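Local coordinates for D-3-phosphoglycerate dehydrogenase-related protein (Vibrio cholerae, PDB 4S1V), which probably acts as an NAD-dependent oxidoreductase of the D-isomer specific 2-hydroxyacid dehydrogenase family, converting a phosphoglycerate-type substrate, at residues L7-Y10 / Q11-V14; G177-A180 / S181-A185; Y249-M252 / Q253-M257; A286-L289 / G290-E293. One frame throughout, in Å; residues are numbered along the deposited sequence.

All four contacts are local: each closes a turn or one stretch of helix, and along the chain they run in series, with none nested in or crossing another. Contact 1 folds the loop after strand 3-6 of the five-stranded sheet. Contact 2 caps helix 179-188 and contact 3 ends helix 247-254, both in beta-alpha-beta units of the seven-stranded sheet, with centres about 30 Å apart. Contact 4 shapes the loop from strand 283-285 to helix 294-312, near the centre of the chain. It touches contact 1, where Gln11 packs on Val292, and both meet the second subunit. Contact 3 instead reaches the third subunit, where Gln253 bonds to Asn12 of that copy.

Contact 1. Residues L7-Y10 / Q11-V14; sequences LDDY and QNVV
Asp9 swings its carboxylate across the bend of the chain toward Val13 and Val14, whose backbone N-H groups point back at it. With CG anti to the backbone N (chi1 179°), the acid lies on the side to which the chain returns. Val14 N donates to Asp9 OD2 over 2.8 Å, arriving on the syn side but 29° out of the carboxylate plane. Asp9 OD1 receives a weak though fairly straight bond from Val13 N at 3.2 Å. The valine methyls also pack against the carboxylate oxygens: Val14 CG2 lies 3.4 Å from Asp9 OD2, and Val13 CG2 rests against Asp9 OD1. Asn12 points its side chain elsewhere, yet a water bridges it to Asp9, donating to Asp9 OD2 at 2.7 Å and to Asn12 OD1 at 2.9 Å; that amide oxygen is also bound by Asn32. Tyr10 faces away from this polar knot. One face of its ring covers Asp8 O, and the ring meets Trp133 of the second subunit edge-to-face. In the backbone, Asn12 N donates to Asp9 O over 2.9 Å. The arrangement is a type I beta turn, Asp9 to Asn12, entered through an inverse gamma turn centred on Asp9, in the loop that follows strand 3-6 of the parallel sheet.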
loop_
_atom_site.group_PDB
_atom_site.type_symbol
_atom_site.label_atom_id
_atom_site.label_comp_id
_atom_site.label_asym_id
_atom_site.label_seq_id
_atom_site.Cartn_x
_atom_site.Cartn_y
_atom_site.Cartn_z
ATOM N N LEU C 7 -5.137 29.636 25.256
ATOM C CA LEU C 7 -4.232 29.256 24.168
ATOM C C LEU C 7 -4.387 27.797 23.703
ATOM O O LEU C 7 -4.844 26.932 24.455
ATOM C CB LEU C 7 -2.773 29.534 24.554
ATOM C CG LEU C 7 -2.306 30.973 24.797
ATOM C CD1 LEU C 7 -0.844 30.986 25.235
ATOM C CD2 LEU C 7 -2.493 31.836 23.550
ATOM N N ASP C 8 -4.040 27.557 22.442
ATOM C CA ASP C 8 -3.810 26.205 21.905
ATOM C C ASP C 8 -4.985 25.204 21.923
ATOM O O ASP C 8 -4.756 23.998 22.024
ATOM C CB ASP C 8 -2.576 25.579 22.571
ATOM C CG ASP C 8 -1.341 26.459 22.468
ATOM O OD1 ASP C 8 -0.951 26.832 21.342
ATOM O OD2 ASP C 8 -0.751 26.771 23.516
ATOM N N ASP C 9 -6.223 25.686 21.803
ATOM C CA ASP C 9 -7.383 24.787 21.715
ATOM C C ASP C 9 -7.627 24.377 20.259
ATOM O O ASP C 9 -8.526 24.905 19.598
ATOM C CB ASP C 9 -8.628 25.439 22.341
ATOM C CG ASP C 9 -9.882 24.556 22.269
ATOM O OD1 ASP C 9 -9.788 23.340 22.006
ATOM O OD2 ASP C 9 -10.986 25.091 22.479
ATOM N N TYR C 10 -6.834 23.417 19.775
ATOM C CA TYR C 10 -6.792 23.088 18.337
ATOM C C TYR C 10 -8.124 22.669 17.689
ATOM O O TYR C 10 -8.346 22.908 16.498
ATOM C CB TYR C 10 -5.715 22.034 18.044
ATOM C CG TYR C 10 -4.393 22.285 18.727
ATOM C CD1 TYR C 10 -3.691 23.470 18.520
ATOM C CD2 TYR C 10 -3.834 21.323 19.570
ATOM C CE1 TYR C 10 -2.475 23.706 19.146
ATOM C CE2 TYR C 10 -2.616 21.541 20.196
ATOM C CZ TYR C 10 -1.941 22.736 19.984
ATOM O OH TYR C 10 -0.740 22.961 20.609
ATOM N N GLN C 11 -9.002 22.051 18.464
ATOM C CA GLN C 11 -10.290 21.609 17.946
ATOM C C GLN C 11 -11.416 22.579 18.297
ATOM O O GLN C 11 -12.566 22.378 17.883
ATOM C CB GLN C 11 -10.623 20.198 18.439
ATOM C CG GLN C 11 -9.747 19.112 17.835
ATOM C CD GLN C 11 -9.997 17.745 18.441
ATOM O OE1 GLN C 11 -10.918 17.032 18.038
ATOM N NE2 GLN C 11 -9.163 17.363 19.398
ATOM N N ASN C 12 -11.082 23.621 19.061
ATOM C CA ASN C 12 -12.039 24.663 19.448
ATOM C C ASN C 12 -13.224 24.087 20.216
ATOM O O ASN C 12 -14.382 24.386 19.919
ATOM C CB ASN C 12 -12.514 25.455 18.224
ATOM C CG ASN C 12 -13.015 26.844 18.583
ATOM O OD1 ASN C 12 -12.544 27.467 19.538
ATOM N ND2 ASN C 12 -13.951 27.347 17.796
ATOM N N VAL C 13 -12.910 23.252 21.202
ATOM C CA VAL C 13 -13.910 22.503 21.957
ATOM C C VAL C 13 -14.135 23.079 23.355
ATOM O O VAL C 13 -15.148 22.796 23.993
ATOM C CB VAL C 13 -13.523 21.009 22.082
ATOM C CG1 VAL C 13 -13.752 20.282 20.763
ATOM C CG2 VAL C 13 -12.078 20.854 22.560
ATOM N N VAL C 14 -13.182 23.879 23.829
ATOM C CA VAL C 14 -13.261 24.471 25.169
ATOM C C VAL C 14 -14.536 25.311 25.345
ATOM O O VAL C 14 -15.195 25.213 26.383
ATOM C CB VAL C 14 -11.967 25.241 25.537
ATOM C CG1 VAL C 14 -12.155 26.095 26.788
ATOM C CG2 VAL C 14 -10.815 24.264 25.728
HETATM O O HOH W 1 -13.131 26.745 22.246
#

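Contact 2. Residues G177-A180 / S181-A185; sequences GSEA and SRQKA
Arg182 folds back along the first turn of its helix to hold the carbonyl of Gly177, and its side chain can be followed atom by atom. Arg182 CB starts 3.7 Å from both Ser178 O and Glu179 O, its CG stays 3.9 Å from Ser178 O, and its CD comes to 4.1 Å from Gly177 O. The chain bends at CG-CD (chi3 -75°), which turns the tip toward the residue that precedes the cap. There Arg182 NE approaches Gly177 O to 2.9 Å and Arg182 NH2 approaches the same Gly177 O to 3.1 Å, a side-on grip of two nitrogens on one oxygen. That oxygen lies close to the guanidinium plane; seen from the carbonyl, NH2 is in its plane whereas NE stands above it. Glu179 CA covers one face of the guanidinium. Beside this grip, Ser178 is the N-cap, its OG accepting from Ser181 N at 3.0 Å. Glu179 and Gln183 pass at an angle, and Glu179 OE2 comes within 3.3 Å of Gln183 OE1, two acceptors with no bond between them; Gln183 NE2 turns instead to Glu187. Ser181 OG bonds to Leu155 N, in what looks like the glycine-rich Rossmann loop. The chemistry implies that side chains supply what the backbone cannot at a helix start: an acceptor for an N-H of the first turn, and donors for the carbonyl just ahead of the cap.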
loop_
_atom_site.group_PDB
_atom_site.type_symbol
_atom_site.label_atom_id
_atom_site.label_comp_id
_atom_site.label_asym_id
_atom_site.label_seq_id
_atom_site.Cartn_x
_atom_site.Cartn_y
_atom_site.Cartn_z
ATOM N N GLY C 177 11.929 0.979 37.943
ATOM C CA GLY C 177 11.926 2.402 38.286
ATOM C C GLY C 177 12.519 2.631 39.660
ATOM O O GLY C 177 13.401 1.886 40.103
ATOM N N SER C 178 12.025 3.659 40.339
ATOM C CA SER C 178 12.425 3.948 41.716
ATOM C C SER C 178 12.175 2.744 42.634
ATOM O O SER C 178 11.405 1.834 42.298
ATOM C CB SER C 178 11.630 5.139 42.231
ATOM O OG SER C 178 10.283 4.754 42.422
ATOM N N GLU C 179 12.829 2.743 43.791
ATOM C CA GLU C 179 12.564 1.744 44.820
ATOM C C GLU C 179 11.075 1.730 45.187
ATOM O O GLU C 179 10.478 0.659 45.332
ATOM C CB GLU C 179 13.426 2.009 46.064
ATOM C CG GLU C 179 13.343 0.930 47.140
ATOM C CD GLU C 179 12.040 0.951 47.921
ATOM O OE1 GLU C 179 11.547 2.055 48.245
ATOM O OE2 GLU C 179 11.501 -0.143 48.210
ATOM N N ALA C 180 10.492 2.922 45.336
ATOM C CA ALA C 180 9.077 3.072 45.678
ATOM C C ALA C 180 8.159 2.412 44.646
ATOM O O ALA C 180 7.182 1.759 45.019
ATOM C CB ALA C 180 8.718 4.542 45.868
ATOM N N SER C 181 8.491 2.561 43.357
ATOM C CA SER C 181 7.723 1.927 42.289
ATOM C C SER C 181 7.807 0.419 42.408
ATOM O O SER C 181 6.792 -0.268 42.326
ATOM C CB SER C 181 8.211 2.364 40.901
ATOM O OG SER C 181 7.558 3.547 40.482
ATOM N N ARG C 182 9.027 -0.080 42.598
ATOM C CA ARG C 182 9.280 -1.518 42.713
ATOM C C ARG C 182 8.726 -2.142 44.003
ATOM O O ARG C 182 8.346 -3.317 44.009
ATOM C CB ARG C 182 10.773 -1.820 42.539
ATOM C CG ARG C 182 11.213 -1.857 41.080
ATOM C CD ARG C 182 12.719 -2.025 40.957
ATOM N NE ARG C 182 13.460 -0.802 41.272
ATOM C CZ ARG C 182 14.604 -0.775 41.954
ATOM N NH1 ARG C 182 15.135 -1.906 42.429
ATOM N NH2 ARG C 182 15.211 0.380 42.179
ATOM N N GLN C 183 8.689 -1.368 45.085
ATOM C CA GLN C 183 8.025 -1.796 46.324
ATOM C C GLN C 183 6.518 -1.946 46.120
ATOM O O GLN C 183 5.921 -2.959 46.502
ATOM C CB GLN C 183 8.306 -0.808 47.467
ATOM C CG GLN C 183 7.713 -1.228 48.810
ATOM C CD GLN C 183 7.830 -0.153 49.874
ATOM O OE1 GLN C 183 8.764 0.644 49.873
ATOM N NE2 GLN C 183 6.887 -0.137 50.800
ATOM N N LYS C 184 5.910 -0.929 45.516
ATOM C CA LYS C 184 4.502 -0.979 45.126
ATOM C C LYS C 184 4.198 -2.221 44.278
ATOM O O LYS C 184 3.203 -2.920 44.515
ATOM C CB LYS C 184 4.124 0.292 44.360
ATOM C CG LYS C 184 2.629 0.482 44.153
ATOM C CD LYS C 184 1.941 0.894 45.441
ATOM C CE LYS C 184 0.479 1.229 45.209
ATOM N NZ LYS C 184 -0.221 1.423 46.510
ATOM N N ALA C 185 5.067 -2.482 43.300
ATOM C CA ALA C 185 4.978 -3.671 42.442
ATOM C C ALA C 185 4.866 -4.968 43.257
ATOM O O ALA C 185 3.936 -5.758 43.057
ATOM C CB ALA C 185 6.176 -3.734 41.508
#

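Contact 3. Residues Y249-M252 / Q253-M257; sequences YSVM and QANPM
Tyr249 and Gln253, one helical turn apart, lie side by side and point the same way, and they form the close-packed half of this contact. Gln253 CB sits over one face of the Tyr249 ring, 4.2 Å from its centroid and toward the rim, a CH-pi contact. The helix bond from Gln253 N to Tyr249 O measures 3.0 Å. Gln253 carries CG at an unusual chi1 of 141° and bends again at chi2, which brings its amide up beside the phenol, with NE2 3.5 Å from Tyr249 OH. The polar ends look elsewhere: Tyr249 OH bonds to Val30 O of the third subunit, and Gln253 NE2 to Asn12 of that subunit, so the interface buries this face.

The other half is looser, for the helix ends here and the chain comes to the surface. Asn255, the first residue to leave helical backbone angles, turns its side chain back on the last turn: ND2 donates to Val251 O over 2.9 Å, lying in the carbonyl plane on a lone pair and in the plane of its own amide. Asn255 N also donates to Met252 O, at 3.2 Å. Pro256, solvent-exposed, leads the chain away.

Around the contact, Val251 packs on Lys222, Leu225 and Leu226 of helix 222-226, and Met252 O is bound by Asn282. Helix 247-254 is itself the crossover of the beta-alpha-beta unit that joins parallel strands 233-236 and 259-262.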
loop_
_atom_site.group_PDB
_atom_site.type_symbol
_atom_site.label_atom_id
_atom_site.label_comp_id
_atom_site.label_asym_id
_atom_site.label_seq_id
_atom_site.Cartn_x
_atom_site.Cartn_y
_atom_site.Cartn_z
ATOM N N TYR C 249 13.779 6.727 16.631
ATOM C CA TYR C 249 13.650 6.699 15.171
ATOM C C TYR C 249 14.707 5.792 14.546
ATOM O O TYR C 249 14.391 4.938 13.722
ATOM C CB TYR C 249 13.713 8.092 14.514
ATOM C CG TYR C 249 13.818 7.935 13.009
ATOM C CD1 TYR C 249 12.686 7.641 12.251
ATOM C CD2 TYR C 249 15.056 7.976 12.361
ATOM C CE1 TYR C 249 12.770 7.443 10.887
ATOM C CE2 TYR C 249 15.155 7.764 10.991
ATOM C CZ TYR C 249 14.008 7.497 10.262
ATOM O OH TYR C 249 14.067 7.293 8.909
ATOM N N SER C 250 15.961 5.994 14.932
ATOM C CA SER C 250 17.070 5.231 14.361
ATOM C C SER C 250 16.824 3.726 14.499
ATOM O O SER C 250 17.025 2.975 13.543
ATOM C CB SER C 250 18.391 5.638 15.017
ATOM O OG SER C 250 19.487 4.967 14.406
ATOM N N VAL C 251 16.350 3.305 15.674
ATOM C CA VAL C 251 16.141 1.879 15.990
ATOM C C VAL C 251 14.924 1.283 15.272
ATOM O O VAL C 251 15.002 0.190 14.714
ATOM C CB VAL C 251 16.035 1.652 17.518
ATOM C CG1 VAL C 251 15.562 0.244 17.839
ATOM C CG2 VAL C 251 17.378 1.907 18.193
ATOM N N MET C 252 13.810 2.009 15.261
ATOM C CA MET C 252 12.611 1.538 14.572
ATOM C C MET C 252 12.808 1.433 13.056
ATOM O O MET C 252 12.343 0.475 12.422
ATOM C CB MET C 252 11.408 2.418 14.920
ATOM C CG MET C 252 10.999 2.334 16.386
ATOM S SD MET C 252 10.677 0.640 16.926
ATOM C CE MET C 252 11.563 0.631 18.476
ATOM N N GLN C 253 13.503 2.409 12.478
ATOM C CA GLN C 253 13.789 2.387 11.047
ATOM C C GLN C 253 14.620 1.153 10.702
ATOM O O GLN C 253 14.360 0.493 9.702
ATOM C CB GLN C 253 14.494 3.679 10.604
ATOM C CG GLN C 253 15.599 3.487 9.561
ATOM C CD GLN C 253 15.060 3.290 8.170
ATOM O OE1 GLN C 253 15.662 2.604 7.336
ATOM N NE2 GLN C 253 13.906 3.899 7.906
ATOM N N ALA C 254 15.592 0.841 11.554
ATOM C CA ALA C 254 16.496 -0.299 11.354
ATOM C C ALA C 254 15.836 -1.675 11.544
ATOM O O ALA C 254 16.348 -2.693 11.059
ATOM C CB ALA C 254 17.705 -0.164 12.275
ATOM N N ASN C 255 14.711 -1.707 12.256
ATOM C CA ASN C 255 14.095 -2.973 12.651
ATOM C C ASN C 255 12.592 -3.015 12.399
ATOM O O ASN C 255 11.805 -2.810 13.325
ATOM C CB ASN C 255 14.415 -3.262 14.121
ATOM C CG ASN C 255 15.907 -3.377 14.374
ATOM O OD1 ASN C 255 16.497 -4.438 14.194
ATOM N ND2 ASN C 255 16.527 -2.274 14.775
ATOM N N PRO C 256 12.183 -3.271 11.141
ATOM C CA PRO C 256 10.760 -3.253 10.778
ATOM C C PRO C 256 9.910 -4.333 11.456
ATOM O O PRO C 256 8.688 -4.237 11.448
ATOM C CB PRO C 256 10.770 -3.443 9.254
ATOM C CG PRO C 256 12.092 -4.058 8.948
ATOM C CD PRO C 256 13.044 -3.503 9.966
ATOM N N MET C 257 10.543 -5.335 12.054
ATOM C CA MET C 257 9.794 -6.337 12.802
ATOM C C MET C 257 9.463 -5.883 14.221
ATOM O O MET C 257 8.559 -6.427 14.849
ATOM C CB MET C 257 10.503 -7.690 12.793
ATOM C CG MET C 257 9.808 -8.745 11.930
ATOM S SD MET C 257 9.683 -8.382 10.157
ATOM C CE MET C 257 8.046 -7.661 10.019
#

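Contact 4. Residues A286-L289 / G290-E293; sequences APHL and GYVE
The loop that carries the probable active-site histidine, His288, closes here on Tyr291 through a type I beta turn from Leu289 to Val292. Bonded to Glu268 through ND1 and lying against Arg239, His288 is consistent with the His-Glu pair and nearby arginine known from D-2-hydroxyacid dehydrogenases. Tyr291 presents an edge to one face of the imidazole, an offset edge-to-face pair with centroids 5.0 Å apart and planes at 66°. The closest approach is Tyr291 CE2 to His288 NE2, 3.4 Å, with CE2 displaced toward the rim of the imidazole. Tyr291 holds CG between its backbone N and carbonyl carbon (chi1 62°), which folds the phenol back over the turn. Its hydroxyl is bonded to Arg57, and a water that donates to His288 O at 2.8 Å makes a weak bond to it as well.

The turn itself is fastened by Val292 N, which donates to Leu289 O over 2.7 Å. Val292 CG2 rests 3.3 Å from His288 O, and Val292 CB faces Leu289 CD2 at 4.4 Å. Asp263 receives the N-H groups of both Leu289 and Gly290, fixing the turn from outside.

Strand 283-285, at the edge of the seven-stranded sheet, runs into this loop, and Glu293 N-caps helix 294-312 at its far end. Leu289 packs on Leu109 of helix 104-119, while Arg119 of the second subunit bonds to Gly290 O, so the loop is packed between helix 104-119 of its own chain and the second subunit.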
loop_
_atom_site.group_PDB
_atom_site.type_symbol
_atom_site.label_atom_id
_atom_site.label_comp_id
_atom_site.label_asym_id
_atom_site.label_seq_id
_atom_site.Cartn_x
_atom_site.Cartn_y
_atom_site.Cartn_z
ATOM N N ALA C 286 0.365 9.121 17.675
ATOM C CA ALA C 286 -0.854 9.842 18.044
ATOM C C ALA C 286 -0.498 11.262 18.485
ATOM O O ALA C 286 0.586 11.472 19.034
ATOM C CB ALA C 286 -1.597 9.102 19.148
ATOM N N PRO C 287 -1.408 12.237 18.260
ATOM C CA PRO C 287 -1.131 13.652 18.533
ATOM C C PRO C 287 -1.377 14.118 19.984
ATOM O O PRO C 287 -2.281 14.918 20.247
ATOM C CB PRO C 287 -2.072 14.372 17.562
ATOM C CG PRO C 287 -3.246 13.460 17.449
ATOM C CD PRO C 287 -2.715 12.059 17.590
ATOM N N HIS C 288 -0.551 13.631 20.900
ATOM C CA HIS C 288 -0.654 13.919 22.334
ATOM C C HIS C 288 -2.065 13.881 22.854
ATOM O O HIS C 288 -2.573 14.860 23.396
ATOM C CB HIS C 288 0.073 15.211 22.708
ATOM C CG HIS C 288 0.584 15.232 24.140
ATOM N ND1 HIS C 288 1.636 15.971 24.523
ATOM C CD2 HIS C 288 0.145 14.552 25.283
ATOM C CE1 HIS C 288 1.862 15.793 25.839
ATOM N NE2 HIS C 288 0.948 14.924 26.306
ATOM N N LEU C 289 -2.703 12.726 22.696
ATOM C CA LEU C 289 -4.106 12.548 23.068
ATOM C C LEU C 289 -4.366 12.184 24.535
ATOM O O LEU C 289 -5.484 12.366 25.013
ATOM C CB LEU C 289 -4.760 11.500 22.163
ATOM C CG LEU C 289 -4.839 11.822 20.667
ATOM C CD1 LEU C 289 -5.371 10.614 19.907
ATOM C CD2 LEU C 289 -5.719 13.044 20.430
ATOM N N GLY C 290 -3.353 11.672 25.238
ATOM C CA GLY C 290 -3.526 11.184 26.617
ATOM C C GLY C 290 -4.594 11.938 27.399
ATOM O O GLY C 290 -5.606 11.355 27.820
ATOM N N TYR C 291 -4.388 13.242 27.562
ATOM C CA TYR C 291 -5.274 14.063 28.382
ATOM C C TYR C 291 -6.430 14.713 27.608
ATOM O O TYR C 291 -7.284 15.376 28.196
ATOM C CB TYR C 291 -4.465 15.117 29.163
ATOM C CG TYR C 291 -3.712 16.126 28.323
ATOM C CD1 TYR C 291 -4.348 17.275 27.842
ATOM C CD2 TYR C 291 -2.362 15.956 28.038
ATOM C CE1 TYR C 291 -3.675 18.206 27.073
ATOM C CE2 TYR C 291 -1.670 16.895 27.280
ATOM C CZ TYR C 291 -2.339 18.017 26.803
ATOM O OH TYR C 291 -1.678 18.961 26.056
ATOM N N VAL C 292 -6.458 14.506 26.297
ATOM C CA VAL C 292 -7.424 15.168 25.420
ATOM C C VAL C 292 -8.691 14.314 25.357
ATOM O O VAL C 292 -8.783 13.377 24.570
ATOM C CB VAL C 292 -6.824 15.402 24.015
ATOM C CG1 VAL C 292 -7.786 16.190 23.128
ATOM C CG2 VAL C 292 -5.495 16.140 24.137
ATOM N N GLU C 293 -9.661 14.658 26.201
ATOM C CA GLU C 293 -10.829 13.819 26.441
ATOM C C GLU C 293 -11.906 14.658 27.141
ATOM O O GLU C 293 -11.577 15.604 27.865
ATOM C CB GLU C 293 -10.406 12.609 27.286
ATOM C CG GLU C 293 -11.474 11.553 27.530
ATOM C CD GLU C 293 -12.275 11.834 28.791
ATOM O OE1 GLU C 293 -11.677 12.210 29.825
ATOM O OE2 GLU C 293 -13.505 11.682 28.745
HETATM O O HOH W 2 -2.299 17.584 23.728
#